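Local coordinates for tRNA (adenine(58)-N(1))-methyltransferase catalytic subunit TRM61 C-terminal domain-containing protein (Thermoplasma acidophilum, PDB 1YB2) that probably acts as an S-adenosyl-L-methionine-dependent methyltransferase that may modify adenine in RNA, perhaps adenine 58 of tRNA, at residues C106-G111 and L129-G134; P110-L115 and Y180-A185; V117-G122 and L138-R143; P188-H193 and F209-F214. All coordinates share one frame; numbering follows the deposited sequence.

Contact 1. Residues C106-G111 and L129-G134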
loop_
_atom_site.group_PDB
_atom_site.type_symbol
_atom_site.label_atom_id
_atom_site.label_comp_id
_atom_site.label_asym_id
_atom_site.label_seq_id
_atom_site.Cartn_x
_atom_site.Cartn_y
_atom_site.Cartn_z
ATOM N N CYS A 106 4.584 3.322 1.350
ATOM C CA CYS A 106 4.730 4.753 1.099
ATOM C C CYS A 106 3.382 5.436 0.892
ATOM O O CYS A 106 2.318 4.791 0.937
ATOM C CB CYS A 106 5.722 5.062 -0.051
ATOM S SG CYS A 106 5.127 4.922 -1.778
ATOM N N GLY A 107 3.430 6.748 0.687
ATOM C CA GLY A 107 2.217 7.530 0.633
ATOM C C GLY A 107 1.945 8.034 -0.753
ATOM O O GLY A 107 2.482 9.067 -1.165
ATOM N N LEU A 108 1.116 7.291 -1.479
ATOM C CA LEU A 108 0.626 7.752 -2.766
ATOM C C LEU A 108 -0.718 8.435 -2.573
ATOM O O LEU A 108 -1.578 7.963 -1.822
ATOM C CB LEU A 108 0.501 6.590 -3.761
ATOM C CG LEU A 108 1.590 6.309 -4.810
ATOM C CD1 LEU A 108 2.999 6.645 -4.326
ATOM C CD2 LEU A 108 1.504 4.840 -5.233
ATOM N N ARG A 109 -0.876 9.555 -3.260
ATOM C CA ARG A 109 -2.119 10.323 -3.259
ATOM C C ARG A 109 -2.232 11.013 -4.619
ATOM O O ARG A 109 -1.208 11.259 -5.275
ATOM C CB ARG A 109 -2.114 11.372 -2.133
ATOM C CG ARG A 109 -0.958 12.358 -2.208
ATOM C CD ARG A 109 -1.429 13.771 -1.964
ATOM N NE ARG A 109 -1.364 14.131 -0.553
ATOM C CZ ARG A 109 -2.203 14.972 0.052
ATOM N NH1 ARG A 109 -3.200 15.540 -0.625
ATOM N NH2 ARG A 109 -2.061 15.233 1.343
ATOM N N PRO A 110 -3.466 11.319 -5.051
ATOM C CA PRO A 110 -3.671 12.077 -6.294
ATOM C C PRO A 110 -2.908 13.403 -6.363
ATOM O O PRO A 110 -2.719 14.075 -5.347
ATOM C CB PRO A 110 -5.181 12.331 -6.301
ATOM C CG PRO A 110 -5.750 11.230 -5.507
ATOM C CD PRO A 110 -4.746 10.942 -4.423
ATOM N N GLY A 111 -2.466 13.754 -7.567
ATOM C CA GLY A 111 -1.821 15.031 -7.826
ATOM C C GLY A 111 -0.299 14.992 -7.881
ATOM O O GLY A 111 0.330 15.919 -8.381
ATOM N N LEU A 129 -1.131 4.233 -10.796
ATOM C CA LEU A 129 -2.220 4.858 -11.558
ATOM C C LEU A 129 -3.565 4.798 -10.839
ATOM O O LEU A 129 -4.350 5.746 -10.905
ATOM C CB LEU A 129 -2.344 4.261 -12.959
ATOM C CG LEU A 129 -1.226 4.544 -13.968
ATOM C CD1 LEU A 129 -1.642 4.052 -15.360
ATOM C CD2 LEU A 129 -0.850 6.013 -14.036
ATOM N N TYR A 130 -3.827 3.688 -10.148
ATOM C CA TYR A 130 -5.061 3.557 -9.377
ATOM C C TYR A 130 -5.115 4.616 -8.271
ATOM O O TYR A 130 -6.146 5.252 -8.065
ATOM C CB TYR A 130 -5.175 2.146 -8.792
ATOM C CG TYR A 130 -6.581 1.731 -8.371
ATOM C CD1 TYR A 130 -7.543 1.386 -9.318
ATOM C CD2 TYR A 130 -6.931 1.660 -7.018
ATOM C CE1 TYR A 130 -8.827 0.978 -8.923
ATOM C CE2 TYR A 130 -8.209 1.256 -6.616
ATOM C CZ TYR A 130 -9.140 0.915 -7.567
ATOM O OH TYR A 130 -10.395 0.524 -7.165
ATOM N N ALA A 131 -4.000 4.808 -7.581
ATOM C CA ALA A 131 -3.897 5.788 -6.494
ATOM C C ALA A 131 -3.985 7.239 -6.984
ATOM O O ALA A 131 -4.630 8.083 -6.337
ATOM C CB ALA A 131 -2.614 5.559 -5.693
ATOM N N LEU A 132 -3.351 7.525 -8.125
ATOM C CA LEU A 132 -3.399 8.850 -8.726
ATOM C C LEU A 132 -4.805 9.237 -9.149
ATOM O O LEU A 132 -5.150 10.413 -9.107
ATOM C CB LEU A 132 -2.451 8.959 -9.927
ATOM C CG LEU A 132 -0.953 8.991 -9.626
ATOM C CD1 LEU A 132 -0.192 9.033 -10.972
ATOM C CD2 LEU A 132 -0.544 10.178 -8.710
ATOM N N ASN A 133 -5.609 8.251 -9.552
ATOM C CA ASN A 133 -7.026 8.475 -9.854
ATOM C C ASN A 133 -7.219 9.548 -10.940
ATOM O O ASN A 133 -8.119 10.386 -10.860
ATOM C CB ASN A 133 -7.785 8.843 -8.562
ATOM C CG ASN A 133 -9.286 8.659 -8.684
ATOM O OD1 ASN A 133 -9.755 7.640 -9.177
ATOM N ND2 ASN A 133 -10.051 9.666 -8.236
ATOM N N GLY A 134 -6.348 9.522 -11.945
ATOM C CA GLY A 134 -6.418 10.470 -13.048
ATOM C C GLY A 134 -5.778 11.823 -12.776
ATOM O O GLY A 134 -5.721 12.659 -13.668
#

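Contact 2. Residues P110-L115 and Y180-A185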
loop_
_atom_site.group_PDB
_atom_site.type_symbol
_atom_site.label_atom_id
_atom_site.label_comp_id
_atom_site.label_asym_id
_atom_site.label_seq_id
_atom_site.Cartn_x
_atom_site.Cartn_y
_atom_site.Cartn_z
ATOM N N PRO A 110 -3.466 11.319 -5.051
ATOM C CA PRO A 110 -3.671 12.077 -6.294
ATOM C C PRO A 110 -2.908 13.403 -6.363
ATOM O O PRO A 110 -2.719 14.075 -5.347
ATOM C CB PRO A 110 -5.181 12.331 -6.301
ATOM C CG PRO A 110 -5.750 11.230 -5.507
ATOM C CD PRO A 110 -4.746 10.942 -4.423
ATOM N N GLY A 111 -2.466 13.754 -7.567
ATOM C CA GLY A 111 -1.821 15.031 -7.826
ATOM C C GLY A 111 -0.299 14.992 -7.881
ATOM O O GLY A 111 0.330 15.919 -8.381
HETATM N N MSE A 112 0.288 13.919 -7.372
HETATM C CA MSE A 112 1.743 13.755 -7.364
HETATM C C MSE A 112 2.308 13.499 -8.759
HETATM O O MSE A 112 1.659 12.893 -9.609
HETATM C CB MSE A 112 2.150 12.600 -6.438
HETATM C CG MSE A 112 1.779 12.769 -4.967
HETATM SE SE MSE A 112 2.234 11.128 -3.977
HETATM C CE MSE A 112 4.102 11.475 -3.850
ATOM N N ASP A 113 3.530 13.975 -8.980
ATOM C CA ASP A 113 4.317 13.600 -10.152
ATOM C C ASP A 113 5.366 12.568 -9.730
ATOM O O ASP A 113 6.325 12.881 -9.020
ATOM C CB ASP A 113 4.964 14.814 -10.799
ATOM C CG ASP A 113 3.935 15.809 -11.325
ATOM O OD1 ASP A 113 2.917 15.391 -11.933
ATOM O OD2 ASP A 113 4.142 17.020 -11.134
ATOM N N ILE A 114 5.170 11.343 -10.193
ATOM C CA ILE A 114 5.957 10.197 -9.761
ATOM C C ILE A 114 6.881 9.728 -10.869
ATOM O O ILE A 114 6.493 9.668 -12.051
ATOM C CB ILE A 114 5.016 9.050 -9.282
ATOM C CG1 ILE A 114 4.176 9.566 -8.093
ATOM C CG2 ILE A 114 5.818 7.758 -8.943
ATOM C CD1 ILE A 114 3.188 8.557 -7.543
ATOM N N LEU A 115 8.110 9.414 -10.482
ATOM C CA LEU A 115 9.098 8.848 -11.385
ATOM C C LEU A 115 9.290 7.378 -11.016
ATOM O O LEU A 115 9.563 7.056 -9.858
ATOM C CB LEU A 115 10.440 9.601 -11.264
ATOM C CG LEU A 115 11.579 9.050 -12.137
ATOM C CD1 LEU A 115 11.219 9.221 -13.610
ATOM C CD2 LEU A 115 12.893 9.762 -11.830
ATOM N N TYR A 180 10.390 15.531 -9.231
ATOM C CA TYR A 180 9.338 14.550 -8.914
ATOM C C TYR A 180 8.961 14.552 -7.433
ATOM O O TYR A 180 9.783 14.888 -6.591
ATOM C CB TYR A 180 9.765 13.149 -9.392
ATOM C CG TYR A 180 9.969 13.163 -10.879
ATOM C CD1 TYR A 180 8.873 13.101 -11.755
ATOM C CD2 TYR A 180 11.239 13.322 -11.422
ATOM C CE1 TYR A 180 9.052 13.165 -13.135
ATOM C CE2 TYR A 180 11.428 13.389 -12.793
ATOM C CZ TYR A 180 10.333 13.307 -13.643
ATOM O OH TYR A 180 10.535 13.391 -15.011
ATOM N N ASP A 181 7.722 14.178 -7.129
ATOM C CA ASP A 181 7.239 14.131 -5.752
ATOM C C ASP A 181 7.626 12.835 -5.056
ATOM O O ASP A 181 7.546 12.751 -3.834
ATOM C CB ASP A 181 5.714 14.281 -5.715
ATOM C CG ASP A 181 5.253 15.652 -6.154
ATOM O OD1 ASP A 181 5.689 16.638 -5.539
ATOM O OD2 ASP A 181 4.449 15.745 -7.103
ATOM N N ALA A 182 8.014 11.822 -5.844
ATOM C CA ALA A 182 8.369 10.490 -5.342
ATOM C C ALA A 182 9.113 9.769 -6.445
ATOM O O ALA A 182 8.849 9.986 -7.635
ATOM C CB ALA A 182 7.119 9.678 -4.956
ATOM N N VAL A 183 10.049 8.926 -6.037
ATOM C CA VAL A 183 10.776 8.064 -6.955
ATOM C C VAL A 183 10.642 6.641 -6.464
ATOM O O VAL A 183 10.796 6.351 -5.264
ATOM C CB VAL A 183 12.269 8.405 -7.076
ATOM C CG1 VAL A 183 12.980 7.386 -7.977
ATOM C CG2 VAL A 183 12.453 9.840 -7.616
ATOM N N ILE A 184 10.311 5.759 -7.401
ATOM C CA ILE A 184 10.237 4.342 -7.120
ATOM C C ILE A 184 11.188 3.646 -8.082
ATOM O O ILE A 184 11.030 3.747 -9.312
ATOM C CB ILE A 184 8.777 3.832 -7.238
ATOM C CG1 ILE A 184 7.952 4.413 -6.076
ATOM C CG2 ILE A 184 8.765 2.292 -7.208
ATOM C CD1 ILE A 184 6.535 4.752 -6.407
ATOM N N ALA A 185 12.193 2.967 -7.521
ATOM C CA ALA A 185 13.283 2.385 -8.308
ATOM C C ALA A 185 13.431 0.874 -8.136
ATOM O O ALA A 185 13.576 0.367 -7.018
ATOM C CB ALA A 185 14.594 3.086 -7.980
HETATM O O HOH W 1 3.352 18.098 -7.995
#

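Contact 3. Residues V117-G122 and L138-R143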
loop_
_atom_site.group_PDB
_atom_site.type_symbol
_atom_site.label_atom_id
_atom_site.label_comp_id
_atom_site.label_asym_id
_atom_site.label_seq_id
_atom_site.Cartn_x
_atom_site.Cartn_y
_atom_site.Cartn_z
ATOM N N VAL A 117 11.613 4.191 -12.082
ATOM C CA VAL A 117 12.818 3.752 -12.769
ATOM C C VAL A 117 12.856 2.221 -12.717
ATOM O O VAL A 117 13.051 1.624 -11.647
ATOM C CB VAL A 117 14.082 4.386 -12.136
ATOM C CG1 VAL A 117 15.320 4.028 -12.915
ATOM C CG2 VAL A 117 13.925 5.918 -12.052
ATOM N N GLY A 118 12.624 1.597 -13.870
ATOM C CA GLY A 118 12.459 0.145 -13.957
ATOM C C GLY A 118 10.992 -0.194 -13.812
ATOM O O GLY A 118 10.381 0.084 -12.783
ATOM N N VAL A 119 10.418 -0.786 -14.847
ATOM C CA VAL A 119 8.984 -0.999 -14.884
ATOM C C VAL A 119 8.522 -2.409 -14.443
ATOM O O VAL A 119 7.419 -2.553 -13.922
ATOM C CB VAL A 119 8.403 -0.615 -16.282
ATOM C CG1 VAL A 119 8.727 -1.670 -17.312
ATOM C CG2 VAL A 119 6.905 -0.354 -16.193
ATOM N N GLY A 120 9.363 -3.430 -14.623
ATOM C CA GLY A 120 8.934 -4.823 -14.386
ATOM C C GLY A 120 7.750 -5.215 -15.257
ATOM O O GLY A 120 7.758 -4.968 -16.464
ATOM N N SER A 121 6.720 -5.799 -14.638
ATOM C CA SER A 121 5.517 -6.250 -15.339
ATOM C C SER A 121 4.515 -5.106 -15.531
ATOM O O SER A 121 3.538 -5.224 -16.292
ATOM C CB SER A 121 4.839 -7.348 -14.531
ATOM O OG SER A 121 4.519 -6.857 -13.228
ATOM N N GLY A 122 4.743 -4.003 -14.823
ATOM C CA GLY A 122 3.785 -2.911 -14.862
ATOM C C GLY A 122 2.890 -2.987 -13.644
ATOM O O GLY A 122 1.999 -2.170 -13.483
ATOM N N LEU A 138 2.600 9.926 -14.107
ATOM C CA LEU A 138 3.604 8.896 -13.922
ATOM C C LEU A 138 4.572 8.956 -15.097
ATOM O O LEU A 138 4.153 8.997 -16.270
ATOM C CB LEU A 138 2.956 7.502 -13.824
ATOM C CG LEU A 138 3.874 6.283 -13.909
ATOM C CD1 LEU A 138 4.878 6.232 -12.730
ATOM C CD2 LEU A 138 3.031 4.995 -13.933
ATOM N N THR A 139 5.858 8.978 -14.765
ATOM C CA THR A 139 6.934 8.898 -15.736
ATOM C C THR A 139 7.729 7.621 -15.537
ATOM O O THR A 139 8.275 7.365 -14.459
ATOM C CB THR A 139 7.842 10.156 -15.667
ATOM O OG1 THR A 139 7.021 11.324 -15.852
ATOM C CG2 THR A 139 8.947 10.125 -16.780
ATOM N N VAL A 140 7.796 6.815 -16.584
ATOM C CA VAL A 140 8.448 5.508 -16.511
ATOM C C VAL A 140 9.702 5.541 -17.368
ATOM O O VAL A 140 9.644 5.852 -18.567
ATOM C CB VAL A 140 7.498 4.384 -16.998
ATOM C CG1 VAL A 140 8.200 3.033 -16.993
ATOM C CG2 VAL A 140 6.241 4.337 -16.129
ATOM N N VAL A 141 10.839 5.265 -16.735
ATOM C CA VAL A 141 12.133 5.170 -17.405
ATOM C C VAL A 141 12.514 3.697 -17.398
ATOM O O VAL A 141 12.678 3.102 -16.320
ATOM C CB VAL A 141 13.235 5.990 -16.656
ATOM C CG1 VAL A 141 14.596 5.908 -17.385
ATOM C CG2 VAL A 141 12.813 7.437 -16.473
ATOM N N GLU A 142 12.611 3.102 -18.585
ATOM C CA GLU A 142 12.898 1.668 -18.731
ATOM C C GLU A 142 13.892 1.411 -19.867
ATOM O O GLU A 142 13.642 1.786 -21.009
ATOM C CB GLU A 142 11.601 0.868 -18.949
ATOM C CG GLU A 142 11.772 -0.614 -19.329
ATOM C CD GLU A 142 12.596 -1.430 -18.319
ATOM O OE1 GLU A 142 12.379 -1.291 -17.102
ATOM O OE2 GLU A 142 13.456 -2.231 -18.753
ATOM N N ARG A 143 15.001 0.744 -19.550
ATOM C CA ARG A 143 16.071 0.482 -20.532
ATOM C C ARG A 143 15.710 -0.576 -21.586
ATOM O O ARG A 143 16.223 -0.541 -22.708
ATOM C CB ARG A 143 17.371 0.093 -19.813
ATOM C CG ARG A 143 17.291 -1.251 -19.065
ATOM C CD ARG A 143 18.539 -1.530 -18.260
ATOM N NE ARG A 143 18.663 -0.620 -17.121
ATOM C CZ ARG A 143 19.653 -0.652 -16.229
ATOM N NH1 ARG A 143 20.621 -1.563 -16.330
ATOM N NH2 ARG A 143 19.674 0.231 -15.234
HETATM O O HOH W 2 12.045 -3.411 -15.580
#

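Contact 4. Residues P188-H193 and F209-F214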
loop_
_atom_site.group_PDB
_atom_site.type_symbol
_atom_site.label_atom_id
_atom_site.label_comp_id
_atom_site.label_asym_id
_atom_site.label_seq_id
_atom_site.Cartn_x
_atom_site.Cartn_y
_atom_site.Cartn_z
ATOM N N PRO A 188 18.898 -2.919 -11.239
ATOM C CA PRO A 188 20.010 -3.734 -10.740
ATOM C C PRO A 188 20.976 -2.959 -9.850
ATOM O O PRO A 188 21.304 -3.420 -8.747
ATOM C CB PRO A 188 20.743 -4.155 -12.021
ATOM C CG PRO A 188 19.762 -4.053 -13.086
ATOM C CD PRO A 188 18.824 -2.955 -12.712
ATOM N N ASP A 189 21.426 -1.792 -10.312
ATOM C CA ASP A 189 22.526 -1.095 -9.643
ATOM C C ASP A 189 22.188 0.352 -9.258
ATOM O O ASP A 189 22.762 1.298 -9.815
ATOM C CB ASP A 189 23.792 -1.155 -10.512
ATOM C CG ASP A 189 23.612 -0.480 -11.865
ATOM O OD1 ASP A 189 22.455 -0.364 -12.341
ATOM O OD2 ASP A 189 24.644 -0.053 -12.446
ATOM N N PRO A 190 21.247 0.538 -8.306
ATOM C CA PRO A 190 20.895 1.929 -7.972
ATOM C C PRO A 190 22.046 2.763 -7.384
ATOM O O PRO A 190 22.056 3.985 -7.565
ATOM C CB PRO A 190 19.739 1.776 -6.981
ATOM C CG PRO A 190 19.879 0.400 -6.415
ATOM C CD PRO A 190 20.445 -0.435 -7.538
ATOM N N TRP A 191 23.002 2.124 -6.700
ATOM C CA TRP A 191 24.175 2.839 -6.156
ATOM C C TRP A 191 24.923 3.651 -7.221
ATOM O O TRP A 191 25.590 4.629 -6.904
ATOM C CB TRP A 191 25.130 1.894 -5.390
ATOM C CG TRP A 191 25.481 0.653 -6.175
ATOM C CD1 TRP A 191 26.522 0.503 -7.042
ATOM C CD2 TRP A 191 24.747 -0.583 -6.209
ATOM N NE1 TRP A 191 26.499 -0.765 -7.603
ATOM C CE2 TRP A 191 25.419 -1.446 -7.111
ATOM C CE3 TRP A 191 23.600 -1.049 -5.553
ATOM C CZ2 TRP A 191 24.981 -2.745 -7.371
ATOM C CZ3 TRP A 191 23.162 -2.339 -5.817
ATOM C CH2 TRP A 191 23.853 -3.173 -6.722
ATOM N N ASN A 192 24.796 3.271 -8.485
ATOM C CA ASN A 192 25.493 3.977 -9.562
ATOM C C ASN A 192 24.711 5.161 -10.096
ATOM O O ASN A 192 25.210 5.894 -10.966
ATOM C CB ASN A 192 25.822 3.019 -10.712
ATOM C CG ASN A 192 26.973 2.086 -10.385
ATOM O OD1 ASN A 192 27.945 2.475 -9.734
ATOM N ND2 ASN A 192 26.864 0.847 -10.830
ATOM N N HIS A 193 23.493 5.355 -9.577
ATOM C CA HIS A 193 22.579 6.383 -10.100
ATOM C C HIS A 193 21.927 7.257 -9.037
ATOM O O HIS A 193 20.997 8.004 -9.326
ATOM C CB HIS A 193 21.515 5.717 -10.978
ATOM C CG HIS A 193 22.102 4.802 -12.007
ATOM N ND1 HIS A 193 22.881 5.263 -13.048
ATOM C CD2 HIS A 193 22.057 3.457 -12.135
ATOM C CE1 HIS A 193 23.281 4.239 -13.780
ATOM N NE2 HIS A 193 22.795 3.134 -13.248
ATOM N N PHE A 209 13.642 2.155 -2.963
ATOM C CA PHE A 209 14.500 1.288 -3.769
ATOM C C PHE A 209 14.184 -0.162 -3.455
ATOM O O PHE A 209 14.196 -0.528 -2.286
ATOM C CB PHE A 209 15.988 1.512 -3.440
ATOM C CG PHE A 209 16.483 2.893 -3.737
ATOM C CD1 PHE A 209 16.393 3.901 -2.778
ATOM C CD2 PHE A 209 17.055 3.178 -4.970
ATOM C CE1 PHE A 209 16.863 5.192 -3.051
ATOM C CE2 PHE A 209 17.526 4.467 -5.255
ATOM C CZ PHE A 209 17.409 5.477 -4.291
ATOM N N TYR A 210 13.927 -0.971 -4.484
ATOM C CA TYR A 210 13.660 -2.409 -4.320
ATOM C C TYR A 210 14.888 -3.175 -4.773
ATOM O O TYR A 210 15.352 -2.959 -5.890
ATOM C CB TYR A 210 12.458 -2.849 -5.171
ATOM C CG TYR A 210 11.137 -2.477 -4.580
ATOM C CD1 TYR A 210 10.587 -1.202 -4.786
ATOM C CD2 TYR A 210 10.412 -3.394 -3.806
ATOM C CE1 TYR A 210 9.340 -0.842 -4.235
ATOM C CE2 TYR A 210 9.152 -3.033 -3.244
ATOM C CZ TYR A 210 8.639 -1.759 -3.469
ATOM O OH TYR A 210 7.426 -1.391 -2.923
ATOM N N LEU A 211 15.439 -4.018 -3.886
ATOM C CA LEU A 211 16.613 -4.844 -4.177
ATOM C C LEU A 211 16.292 -6.317 -3.854
ATOM O O LEU A 211 15.467 -6.592 -2.983
ATOM C CB LEU A 211 17.844 -4.381 -3.377
ATOM C CG LEU A 211 18.658 -3.146 -3.800
ATOM C CD1 LEU A 211 19.126 -3.257 -5.245
ATOM C CD2 LEU A 211 17.894 -1.824 -3.557
ATOM N N PRO A 212 16.897 -7.265 -4.591
ATOM C CA PRO A 212 16.520 -8.657 -4.363
ATOM C C PRO A 212 17.287 -9.343 -3.226
ATOM O O PRO A 212 16.869 -10.398 -2.773
ATOM C CB PRO A 212 16.859 -9.326 -5.701
ATOM C CG PRO A 212 18.061 -8.600 -6.166
ATOM C CD PRO A 212 17.880 -7.145 -5.683
ATOM N N ASN A 213 18.400 -8.771 -2.784
ATOM C CA ASN A 213 19.157 -9.390 -1.690
ATOM C C ASN A 213 19.834 -8.409 -0.746
ATOM O O ASN A 213 19.896 -7.187 -1.015
ATOM C CB ASN A 213 20.147 -10.448 -2.209
ATOM C CG ASN A 213 21.140 -9.893 -3.211
ATOM O OD1 ASN A 213 22.000 -9.076 -2.873
ATOM N ND2 ASN A 213 21.047 -10.361 -4.449
ATOM N N PHE A 214 20.334 -8.963 0.361
ATOM C CA PHE A 214 20.928 -8.190 1.421
ATOM C C PHE A 214 22.151 -7.406 0.959
ATOM O O PHE A 214 22.261 -6.221 1.252
ATOM C CB PHE A 214 21.275 -9.073 2.636
ATOM C CG PHE A 214 21.950 -8.316 3.746
ATOM C CD1 PHE A 214 21.202 -7.719 4.751
ATOM C CD2 PHE A 214 23.338 -8.178 3.775
ATOM C CE1 PHE A 214 21.823 -6.997 5.767
ATOM C CE2 PHE A 214 23.968 -7.450 4.783
ATOM C CZ PHE A 214 23.203 -6.863 5.789
#

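Contact 1. Residues C106-G111 and L129-G134
Pro110 lays its ring against the carbonyl end of the helix 123-132. Its CG sits 3.4 Å from Ala131 O, and its CB is also 3.4 Å from Leu132 O. The ring carbons thus meet two successive carbonyl oxygens of the last helical turn. A proline nitrogen has no hydrogen to offer them, and no hydrogen bond joins the two segments. The backbones come close here, with Pro110 CA 4.0 Å from Leu132 CA. Two residues earlier, Leu108 CB meets Ala131 CB at 3.8 Å. Leu108 also packs on Met124 and Ile128 of the same helix.

This is a helix C-terminus docked on the loop that leads into strand 113-117 of the Rossmann-like methyltransferase domain. The helix ends at Leu132; Asn133, just after it, has a positive phi of 57°. Asn133 N still bonds to Leu129 O (3.1 Å), so the last turn is closed.

Leu132 leaves its backbone heading away from the loop. Its CG stands anti to the carbonyl carbon (chi1 -72°), and this turns the side chain so that CD2 lies 3.7 Å from Arg109 O. CD2 also lies 4.2 Å from Gly111 N. The outer side of the contact faces the second subunit. There Pro110 packs on Pro110 of the second subunit, and Arg109 makes a cation-pi contact with Tyr130 of that subunit.

Contact 2. Residues P110-L115 and Y180-A185
Asp113 and Asp181 are tied by two backbone-donated hydrogen bonds. Asp113 N gives a nearly straight bond (174°) to Asp181 OD2 at 2.7 Å, on the anti lone pair of that oxygen. In return Asp181 N bonds to Asp113 O at 2.7 Å, in the carbonyl plane. A water donates to Asp181 OD2 and, weakly, to Asp113 OD2. The two carboxylates are near enough that their charges probably oppose each other. Lys202 forms a salt bridge with Asp181 OD1, which probably eases this, and Thr137 OG1 is hydrogen-bonded to Asp113 OD1.

Further along, the pairing is that of parallel strands. Leu115 N bonds to Ala182 O at 3.0 Å, and Ile184 N bonds to Leu115 O at 2.9 Å. Leu115 thus uses both its N-H and its carbonyl on the same neighbour. Strands 113-117 and 180-185 are adjacent central strands in the sheet of the Rossmann-like methyltransferase fold, and the short segments cross at -25°.

Apolar contacts lie on both faces. On one, Leu115 CB sits over a face of the Tyr180 ring, 3.8 Å from the ring centroid, in a CH-pi contact. Asp113 O lies at the edge of that ring, in its plane. Tyr180 OH is hydrogen-bonded to Ser176 OG. On the other face, the side chain of selenomethionine Met112 bends at chi3 (78°), which brings CE to 3.7 Å from Ala182 CB. Beyond it Ile114 CG2 meets Ile184 CD1 at 4.0 Å.

Contact 3. Residues V117-G122 and L138-R143
Glu142 reaches across to the segment 117-122 and accepts from its backbone. Val119 N donates to Glu142 OE1 at 3.0 Å, from the anti side and 17° out of the carboxylate plane. A water donates to the same oxygen at 2.6 Å and accepts from Gly120 N at 2.8 Å. The other oxygen, OE2, is hydrogen-bonded to Asp144 N, so both ends of the carboxylate are held. The chain leaves with CG anti to the backbone N (chi1 171°) and bends at chi2 (57°) to bring OE1 to Val119 N. Glu142 is a predicted S-adenosyl-L-methionine ligand, and the glycine-rich loop fits the first sequence motif of these methyltransferases.

The backbone bond is Gly118 N to Val141 O, 2.9 Å and nearly straight. It belongs to the parallel bridge between Val117 and Val141.

The apolar part is Val119. Its CG2 touches Val140 CG1 at 3.7 Å, while its CG1 lies 3.8 Å from Glu142 CG. A type II' turn from Val119 to Gly122 then leads into helix 123-132. Val119 also packs on Ser125 of that helix and on Ala151 and Met152 of helix 145-156, between strand 137-141 and the two helices.

Contact 4. Residues P188-H193 and F209-F214
The loop that follows strand 180-185 folds here against the end of strand 205-211, the next strand of the sheet. Pro190 and Trp191 bring their side chains to Phe209 and Leu211. Pro190 makes the main contact. Its CB approaches the Phe209 ring obliquely, 3.6 Å from CD2 and 3.9 Å from CE2. Its CD lies 3.9 Å from Leu211 CD1, and the two side chains run alongside each other in opposing senses. The proline ring is thus shared between two strand residues with Tyr210 between them. Leu211 has CG anti to the carbonyl carbon (chi1 -78°), and this carries its methyl groups to the loop. No hydrogen bond crosses between the two segments.

Pro190 begins a short 3-10 turn that leads to His193 at the N-cap of helix 194-199. In the Rossmann-like methyltransferase fold this loop lies at the C-terminal edge of the parallel strands. Asp186, a predicted S-adenosyl-L-methionine ligand, lies at the start of this loop.

The turn is held by its own bonds. Asn192 ND2 donates to Asp189 OD2 at 2.9 Å, with an angle of 174°, and His193 N bonds to Pro190 O at 2.8 Å. Trp191 is turned so that CZ3 comes to 4.2 Å from Leu211 CD1. One face of its ring is met by Asp189 CA. Helix 214-223 lies alongside: Thr220 packs on Pro190, Trp191 and Leu211, and Lys219 makes a cation-pi contact with Trp191.

Contacts 2, 3 and 4 all reach the same seven-stranded sheet, where strands 137-141, 113-117, 180-185 and 205-211 lie side by side. Contact 1 joins the loop before strand 113-117 to the helix that follows it. It shares Pro110 and Gly111 with contact 2, centres about 9 Å apart. Both segments of contact 3 fall in the chain between those of contact 2, centres about 12 Å apart. A probable Val117 N to Ile184 O hydrogen bond links them. Contact 4 comes last, about 24 Å from contact 1 between centres and across the chain's centre. Contact 3 holds a predicted cofactor residue, contacts 2 and 4 lie near others, and contacts 1 and 3 touch the second subunit.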